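Local coordinates for alginate lyase, family PL7 (Zobellia galactanivorans, PDB 4BE3), which acts as an exolytic alginate lyase of family PL7, probably splitting the polysaccharide chain by beta-elimination, at residues Ala101-Val106 with Lys127-Thr132; Glu190-Val193 with Met198-Thr201; Phe212-Asn215 with Ser219-Thr222. One frame throughout, in Å; residues are numbered along the deposited sequence.

Overall arrangement
The three contacts follow one another along the chain, and none nests in or crosses another. Interaction 1 closes the excursion between Y103 and K127, which runs out and back through strands 104-112 and 121-126, paired in one sheet of the sandwich, and it joins the loops at their ends. Interaction 2 is the hairpin of strands 187-194 and 197-203 in the other sheet, with a short turn between. Interaction 3 closes the short loop after strand 210-215. Strands 197-203 and 210-215 are neighbours, so interactions 2 and 3 touch through the backbones of M198 with K214 and L200 with F212. Interaction 1 lies apart; its centre is about 24 Å from that of interaction 2.

Interaction 1: Ala101-Val106 with Lys127-Thr132; sequences ASYSVV and KFPGHT
Y103 and K127 join the two segments at the backbone, where K127 N donates to Y103 O at 3.0 Å. The bond is fairly straight, 161° at the hydrogen. Each segment forms a type II turn. In A101-S104 the third position is Y103, which takes a left-handed backbone conformation with positive phi. In F128-H131 the second position is P129 and the third is G130, whose backbone angles call for glycine. S104 OG reaches back across the first turn to A101 O at 2.7 Å. H131 N closes the second turn on F128 O.

Y103 carries most of the side-chain contact. Its CG lies beside the backbone N and anti to the carbonyl carbon (chi1 -42°), which places the ring against P129. P129 CD sits over the ring centre, 3.5 Å from the Y103 centroid, in a CH-pi contact. S102 CB covers the opposite face, toward the rim. F128 meets the ring obliquely: F128 CD1 touches Y103 CE2 at 3.5 Å, with the planes 60° apart. An alanine here takes the ring away, and P129 CD and F128 CD1 would probably be left without their partner and a gap open between the turns.

K127 starts away from the other segment, and its chain curls over its own loop. K127 NZ donates to F128 O at 2.9 Å and to H131 O at 2.8 Å. F128 O thus accepts from K127 NZ and H131 N, on opposite faces of its plane. The segments are therefore joined by one backbone bond and by the Y103 ring against P129 and F128. The lysine ammonium braces the second turn from within its own segment; its charge is probably eased by the two carbonyls, which probably helps to hold that turn in shape.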
loop_
_atom_site.group_PDB
_atom_site.type_symbol
_atom_site.label_atom_id
_atom_site.label_comp_id
_atom_site.label_asym_id
_atom_site.label_seq_id
_atom_site.Cartn_x
_atom_site.Cartn_y
_atom_site.Cartn_z
ATOM N N ALA A 101 -28.523 10.981 12.071
ATOM C CA ALA A 101 -28.161 10.747 10.634
ATOM C C ALA A 101 -29.048 11.293 9.581
ATOM O O ALA A 101 -28.721 11.248 8.391
ATOM C CB ALA A 101 -28.031 9.155 10.430
ATOM N N SER A 102 -30.299 11.736 9.986
ATOM C CA SER A 102 -31.224 12.077 8.908
ATOM C C SER A 102 -30.676 13.201 7.984
ATOM O O SER A 102 -29.970 14.085 8.422
ATOM C CB SER A 102 -32.552 12.688 9.518
ATOM O OG SER A 102 -33.207 11.581 10.178
ATOM N N TYR A 103 -31.083 13.148 6.729
ATOM C CA TYR A 103 -30.841 14.172 5.730
ATOM C C TYR A 103 -29.343 14.286 5.429
ATOM O O TYR A 103 -28.915 15.350 4.991
ATOM C CB TYR A 103 -31.304 15.576 6.211
ATOM C CG TYR A 103 -32.668 15.537 6.950
ATOM C CD1 TYR A 103 -33.826 15.062 6.339
ATOM C CD2 TYR A 103 -32.675 16.015 8.272
ATOM C CE1 TYR A 103 -35.029 15.081 7.115
ATOM C CE2 TYR A 103 -33.878 16.081 8.988
ATOM C CZ TYR A 103 -34.964 15.553 8.424
ATOM O OH TYR A 103 -36.141 15.631 9.234
ATOM N N SER A 104 -28.646 13.166 5.557
ATOM C CA SER A 104 -27.175 13.321 5.308
ATOM C C SER A 104 -26.680 12.232 4.315
ATOM O O SER A 104 -27.340 11.207 4.038
ATOM C CB SER A 104 -26.406 13.095 6.638
ATOM O OG SER A 104 -26.369 11.793 7.233
ATOM N N VAL A 105 -25.476 12.449 3.897
ATOM C CA VAL A 105 -24.838 11.489 2.900
ATOM C C VAL A 105 -23.352 11.497 3.214
ATOM O O VAL A 105 -22.771 12.558 3.547
ATOM C CB VAL A 105 -25.122 11.931 1.434
ATOM C CG1 VAL A 105 -24.627 13.349 1.106
ATOM C CG2 VAL A 105 -24.434 10.964 0.440
ATOM N N VAL A 106 -22.716 10.310 3.208
ATOM C CA VAL A 106 -21.227 10.302 3.457
ATOM C C VAL A 106 -20.595 10.287 2.053
ATOM O O VAL A 106 -20.967 9.498 1.162
ATOM C CB VAL A 106 -20.985 8.946 4.219
ATOM C CG1 VAL A 106 -19.443 8.619 4.245
ATOM C CG2 VAL A 106 -21.379 9.262 5.726
ATOM N N LYS A 127 -28.213 18.288 5.405
ATOM C CA LYS A 127 -28.923 19.580 5.202
ATOM C C LYS A 127 -30.386 19.288 5.546
ATOM O O LYS A 127 -31.014 18.436 4.982
ATOM C CB LYS A 127 -28.766 20.105 3.752
ATOM C CG LYS A 127 -29.416 21.533 3.627
ATOM C CD LYS A 127 -29.533 21.986 2.188
ATOM C CE LYS A 127 -30.653 21.292 1.468
ATOM N NZ LYS A 127 -32.049 21.553 2.111
ATOM N N PHE A 128 -30.912 20.068 6.521
ATOM C CA PHE A 128 -32.362 19.910 6.816
ATOM C C PHE A 128 -33.258 20.369 5.690
ATOM O O PHE A 128 -32.917 21.228 4.858
ATOM C CB PHE A 128 -32.659 20.769 8.062
ATOM C CG PHE A 128 -31.966 20.197 9.343
ATOM C CD1 PHE A 128 -32.585 19.114 10.028
ATOM C CD2 PHE A 128 -30.726 20.701 9.764
ATOM C CE1 PHE A 128 -31.996 18.594 11.190
ATOM C CE2 PHE A 128 -30.089 20.132 10.916
ATOM C CZ PHE A 128 -30.679 19.046 11.625
ATOM N N PRO A 129 -34.454 19.797 5.635
ATOM C CA PRO A 129 -35.328 20.127 4.553
ATOM C C PRO A 129 -35.635 21.627 4.580
ATOM O O PRO A 129 -35.838 22.204 5.644
ATOM C CB PRO A 129 -36.647 19.447 4.983
ATOM C CG PRO A 129 -36.168 18.108 5.658
ATOM C CD PRO A 129 -34.917 18.612 6.407
ATOM N N GLY A 130 -35.714 22.208 3.389
ATOM C CA GLY A 130 -36.009 23.682 3.328
ATOM C C GLY A 130 -34.823 24.579 3.555
ATOM O O GLY A 130 -34.886 25.678 3.065
ATOM N N HIS A 131 -33.705 24.144 4.174
ATOM C CA HIS A 131 -32.576 24.991 4.377
ATOM C C HIS A 131 -31.816 25.233 3.102
ATOM O O HIS A 131 -31.817 24.361 2.215
ATOM C CB HIS A 131 -31.538 24.390 5.406
ATOM C CG HIS A 131 -32.058 24.428 6.828
ATOM N ND1 HIS A 131 -31.344 23.988 7.912
ATOM C CD2 HIS A 131 -33.278 24.882 7.302
ATOM C CE1 HIS A 131 -32.124 24.156 9.028
ATOM N NE2 HIS A 131 -33.285 24.710 8.653
ATOM N N THR A 132 -31.184 26.410 3.022
ATOM C CA THR A 132 -30.286 26.637 1.855
ATOM C C THR A 132 -28.907 26.038 2.221
ATOM O O THR A 132 -28.279 25.417 1.361
ATOM C CB THR A 132 -30.163 28.134 1.564
ATOM O OG1 THR A 132 -31.484 28.548 1.124
ATOM C CG2 THR A 132 -29.160 28.381 0.427
#

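Interaction 2: Glu190-Val193 with Met198-Thr201; sequences EINV and MYLT
E190, Y199 and N192 have the most surface buried between these two antiparallel strands, and all three point to the same face of the sheet. N192 and Y199 form a hydrogen-bonded pair. Y199 N donates to N192 O at 2.8 Å in an almost straight bond, 174° at the hydrogen. N192 N returns a bond to Y199 O at 2.9 Å. The same N192 O lies at the edge of the Y199 ring, near its plane, with Y199 CD2 3.5 Å from it. The amide of N192 passes beside this ring with the two planes 39° apart, and its ND2 is held by S309 O from outside the hairpin.

E190 pairs with T201, again by two backbone bonds. The CG of E190 is anti to the backbone N (chi1 179°), and the chain runs extended alongside T201 to its carboxylate. One water then links the strands. It donates to E190 OE2 at 2.6 Å and to Y199 O, and it accepts from T201 OG1 at 2.7 Å. Y199 O thus serves both N192 N and the water.

The other face is apolar. I191 CG2 rests against L200 CD2 at 3.9 Å and against M198 CG, while V193 CG2 meets M198 CB. I191 and M198 also touch strands 104-112 and 121-126, so this face packs between the two sheets of the sandwich.

The hairpin therefore has two unlike sides. Its inward side is closed by apolar contact. On the other, a carboxylate, a hydroxyl and a backbone carbonyl share one water, whose three bonds probably fix its place and hold the E190 carboxylate beside T201.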
loop_
_atom_site.group_PDB
_atom_site.type_symbol
_atom_site.label_atom_id
_atom_site.label_comp_id
_atom_site.label_asym_id
_atom_site.label_seq_id
_atom_site.Cartn_x
_atom_site.Cartn_y
_atom_site.Cartn_z
ATOM N N GLU A 190 -9.305 16.482 1.690
ATOM C CA GLU A 190 -8.163 15.552 1.578
ATOM C C GLU A 190 -8.047 14.784 2.828
ATOM O O GLU A 190 -8.054 15.391 3.949
ATOM C CB GLU A 190 -6.881 16.418 1.401
ATOM C CG GLU A 190 -5.582 15.524 1.298
ATOM C CD GLU A 190 -4.343 16.391 1.104
ATOM O OE1 GLU A 190 -4.092 16.909 0.027
ATOM O OE2 GLU A 190 -3.679 16.697 2.146
ATOM N N ILE A 191 -7.911 13.448 2.708
ATOM C CA ILE A 191 -7.641 12.631 3.871
ATOM C C ILE A 191 -6.174 12.091 3.603
ATOM O O ILE A 191 -6.009 11.314 2.666
ATOM C CB ILE A 191 -8.514 11.418 3.925
ATOM C CG1 ILE A 191 -10.038 11.921 3.919
ATOM C CG2 ILE A 191 -8.164 10.520 5.223
ATOM C CD1 ILE A 191 -11.015 10.705 3.761
ATOM N N ASN A 192 -5.243 12.581 4.412
ATOM C CA ASN A 192 -3.792 12.198 4.233
ATOM C C ASN A 192 -3.326 11.429 5.424
ATOM O O ASN A 192 -3.145 12.004 6.543
ATOM C CB ASN A 192 -3.055 13.549 4.070
ATOM C CG ASN A 192 -1.527 13.324 4.059
ATOM O OD1 ASN A 192 -1.117 12.207 3.704
ATOM N ND2 ASN A 192 -0.729 14.287 4.513
ATOM N N VAL A 193 -3.173 10.109 5.298
ATOM C CA VAL A 193 -2.734 9.316 6.466
ATOM C C VAL A 193 -1.245 9.056 6.231
ATOM O O VAL A 193 -0.908 8.450 5.218
ATOM C CB VAL A 193 -3.471 7.959 6.582
ATOM C CG1 VAL A 193 -2.918 7.168 7.772
ATOM C CG2 VAL A 193 -5.043 8.302 6.822
ATOM N N MET A 198 -3.686 10.784 10.734
ATOM C CA MET A 198 -4.594 11.194 9.704
ATOM C C MET A 198 -4.646 12.742 9.773
ATOM O O MET A 198 -5.035 13.294 10.819
ATOM C CB MET A 198 -6.037 10.617 10.052
ATOM C CG MET A 198 -7.063 11.163 9.017
ATOM S SD MET A 198 -8.572 10.117 9.201
ATOM C CE MET A 198 -9.198 10.595 10.901
ATOM N N TYR A 199 -4.250 13.407 8.697
ATOM C CA TYR A 199 -4.265 14.830 8.576
ATOM C C TYR A 199 -5.383 15.156 7.565
ATOM O O TYR A 199 -5.368 14.733 6.348
ATOM C CB TYR A 199 -2.928 15.309 7.940
ATOM C CG TYR A 199 -1.762 14.970 8.810
ATOM C CD1 TYR A 199 -1.440 15.775 9.915
ATOM C CD2 TYR A 199 -1.007 13.834 8.548
ATOM C CE1 TYR A 199 -0.336 15.478 10.786
ATOM C CE2 TYR A 199 0.114 13.495 9.388
ATOM C CZ TYR A 199 0.418 14.341 10.486
ATOM O OH TYR A 199 1.435 14.009 11.293
ATOM N N LEU A 200 -6.415 15.932 7.989
ATOM C CA LEU A 200 -7.506 16.288 7.122
ATOM C C LEU A 200 -7.433 17.728 6.714
ATOM O O LEU A 200 -6.987 18.571 7.537
ATOM C CB LEU A 200 -8.872 16.067 7.918
ATOM C CG LEU A 200 -8.958 14.685 8.522
ATOM C CD1 LEU A 200 -10.394 14.715 9.306
ATOM C CD2 LEU A 200 -9.036 13.635 7.396
ATOM N N THR A 201 -7.841 17.955 5.443
ATOM C CA THR A 201 -7.932 19.386 5.023
ATOM C C THR A 201 -9.233 19.512 4.336
ATOM O O THR A 201 -9.513 18.767 3.342
ATOM C CB THR A 201 -6.787 19.756 4.063
ATOM O OG1 THR A 201 -5.543 19.418 4.725
ATOM C CG2 THR A 201 -6.750 21.319 3.695
HETATM O O HOH W 1 -4.702 16.828 4.580
#

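Interaction 3: Phe212-Asn215 with Ser219-Thr222; sequences FTKN and SNFT
K214 reaches F221 and N220 by a bend in an otherwise extended chain. Its CG is anti to the backbone N (chi1 174°), the chain bends at chi2 (67°), and the outer bonds run straight to NZ. F221 CG lies beside its own backbone N (chi1 -58°), which swings the ring toward the lysine tip. K214 NZ comes to 3.6 Å from F221 CE2, at an oblique angle to the ring. N220 CB lies over the centre of one face of that ring.

A water bridges the segments. It accepts from K214 NZ at 2.9 Å and from N220 N at 3.0 Å. The ammonium also makes a cation-pi contact with Y140, so its charge faces both an aromatic ring and a water. The F221 ring meets W152 edge-to-face.

S219 helps to shape the loop. F221 N donates to S219 OG at 2.8 Å, and that hydroxyl also bonds to E244. The first of these bonds closes an ST turn. It lies just beyond strand 210-215, the outermost strand of one sheet within this chain, in the antiparallel beta sandwich expected of the PL7 jelly-roll fold.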
loop_
_atom_site.group_PDB
_atom_site.type_symbol
_atom_site.label_atom_id
_atom_site.label_comp_id
_atom_site.label_asym_id
_atom_site.label_seq_id
_atom_site.Cartn_x
_atom_site.Cartn_y
_atom_site.Cartn_z
ATOM N N PHE A 212 -7.426 19.175 10.433
ATOM C CA PHE A 212 -7.531 18.425 11.690
ATOM C C PHE A 212 -6.357 17.399 11.692
ATOM O O PHE A 212 -5.977 16.930 10.612
ATOM C CB PHE A 212 -8.803 17.568 11.773
ATOM C CG PHE A 212 -10.055 18.429 11.730
ATOM C CD1 PHE A 212 -10.563 18.964 12.905
ATOM C CD2 PHE A 212 -10.616 18.761 10.523
ATOM C CE1 PHE A 212 -11.716 19.822 12.847
ATOM C CE2 PHE A 212 -11.779 19.641 10.440
ATOM C CZ PHE A 212 -12.307 20.123 11.676
ATOM N N THR A 213 -5.981 16.955 12.868
ATOM C CA THR A 213 -4.936 15.863 12.991
ATOM C C THR A 213 -5.509 14.854 13.882
ATOM O O THR A 213 -5.963 15.177 15.035
ATOM C CB THR A 213 -3.638 16.411 13.569
ATOM O OG1 THR A 213 -3.156 17.408 12.701
ATOM C CG2 THR A 213 -2.582 15.294 13.781
ATOM N N LYS A 214 -5.529 13.590 13.507
ATOM C CA LYS A 214 -6.039 12.541 14.430
ATOM C C LYS A 214 -5.100 11.319 14.340
ATOM O O LYS A 214 -4.954 10.741 13.255
ATOM C CB LYS A 214 -7.452 12.156 13.957
ATOM C CG LYS A 214 -8.094 10.971 14.709
ATOM C CD LYS A 214 -8.405 11.285 16.150
ATOM C CE LYS A 214 -9.042 10.072 16.903
ATOM N NZ LYS A 214 -9.210 10.372 18.390
ATOM N N ASN A 215 -4.474 10.934 15.476
ATOM C CA ASN A 215 -3.560 9.797 15.452
ATOM C C ASN A 215 -4.377 8.522 15.394
ATOM O O ASN A 215 -5.233 8.293 16.239
ATOM C CB ASN A 215 -2.808 9.867 16.754
ATOM C CG ASN A 215 -1.675 8.873 16.782
ATOM O OD1 ASN A 215 -1.763 7.786 16.251
ATOM N ND2 ASN A 215 -0.603 9.255 17.461
ATOM N N SER A 219 -5.069 5.530 20.900
ATOM C CA SER A 219 -6.440 5.999 21.163
ATOM C C SER A 219 -6.458 7.121 22.241
ATOM O O SER A 219 -5.728 7.037 23.217
ATOM C CB SER A 219 -7.193 4.807 21.740
ATOM O OG SER A 219 -8.483 5.248 22.128
ATOM N N ASN A 220 -7.381 8.064 22.117
ATOM C CA ASN A 220 -7.712 9.050 23.121
ATOM C C ASN A 220 -8.845 8.561 24.009
ATOM O O ASN A 220 -9.307 9.334 24.907
ATOM C CB ASN A 220 -8.315 10.339 22.417
ATOM C CG ASN A 220 -7.272 11.206 21.655
ATOM O OD1 ASN A 220 -6.083 11.268 22.060
ATOM N ND2 ASN A 220 -7.718 11.899 20.516
ATOM N N PHE A 221 -9.361 7.350 23.749
ATOM C CA PHE A 221 -10.652 6.953 24.337
ATOM C C PHE A 221 -10.565 5.621 25.084
ATOM O O PHE A 221 -11.427 4.768 24.866
ATOM C CB PHE A 221 -11.774 6.908 23.213
ATOM C CG PHE A 221 -11.933 8.218 22.504
ATOM C CD1 PHE A 221 -12.180 9.426 23.230
ATOM C CD2 PHE A 221 -11.827 8.294 21.135
ATOM C CE1 PHE A 221 -12.352 10.647 22.572
ATOM C CE2 PHE A 221 -12.033 9.524 20.441
ATOM C CZ PHE A 221 -12.266 10.692 21.146
ATOM N N THR A 222 -9.556 5.453 25.940
ATOM C CA THR A 222 -9.252 4.075 26.436
ATOM C C THR A 222 -9.992 3.816 27.761
ATOM O O THR A 222 -9.970 2.692 28.241
ATOM C CB THR A 222 -7.753 3.855 26.607
ATOM O OG1 THR A 222 -7.295 4.813 27.571
ATOM C CG2 THR A 222 -6.999 4.236 25.296
HETATM O O HOH W 2 -8.867 7.748 19.500
#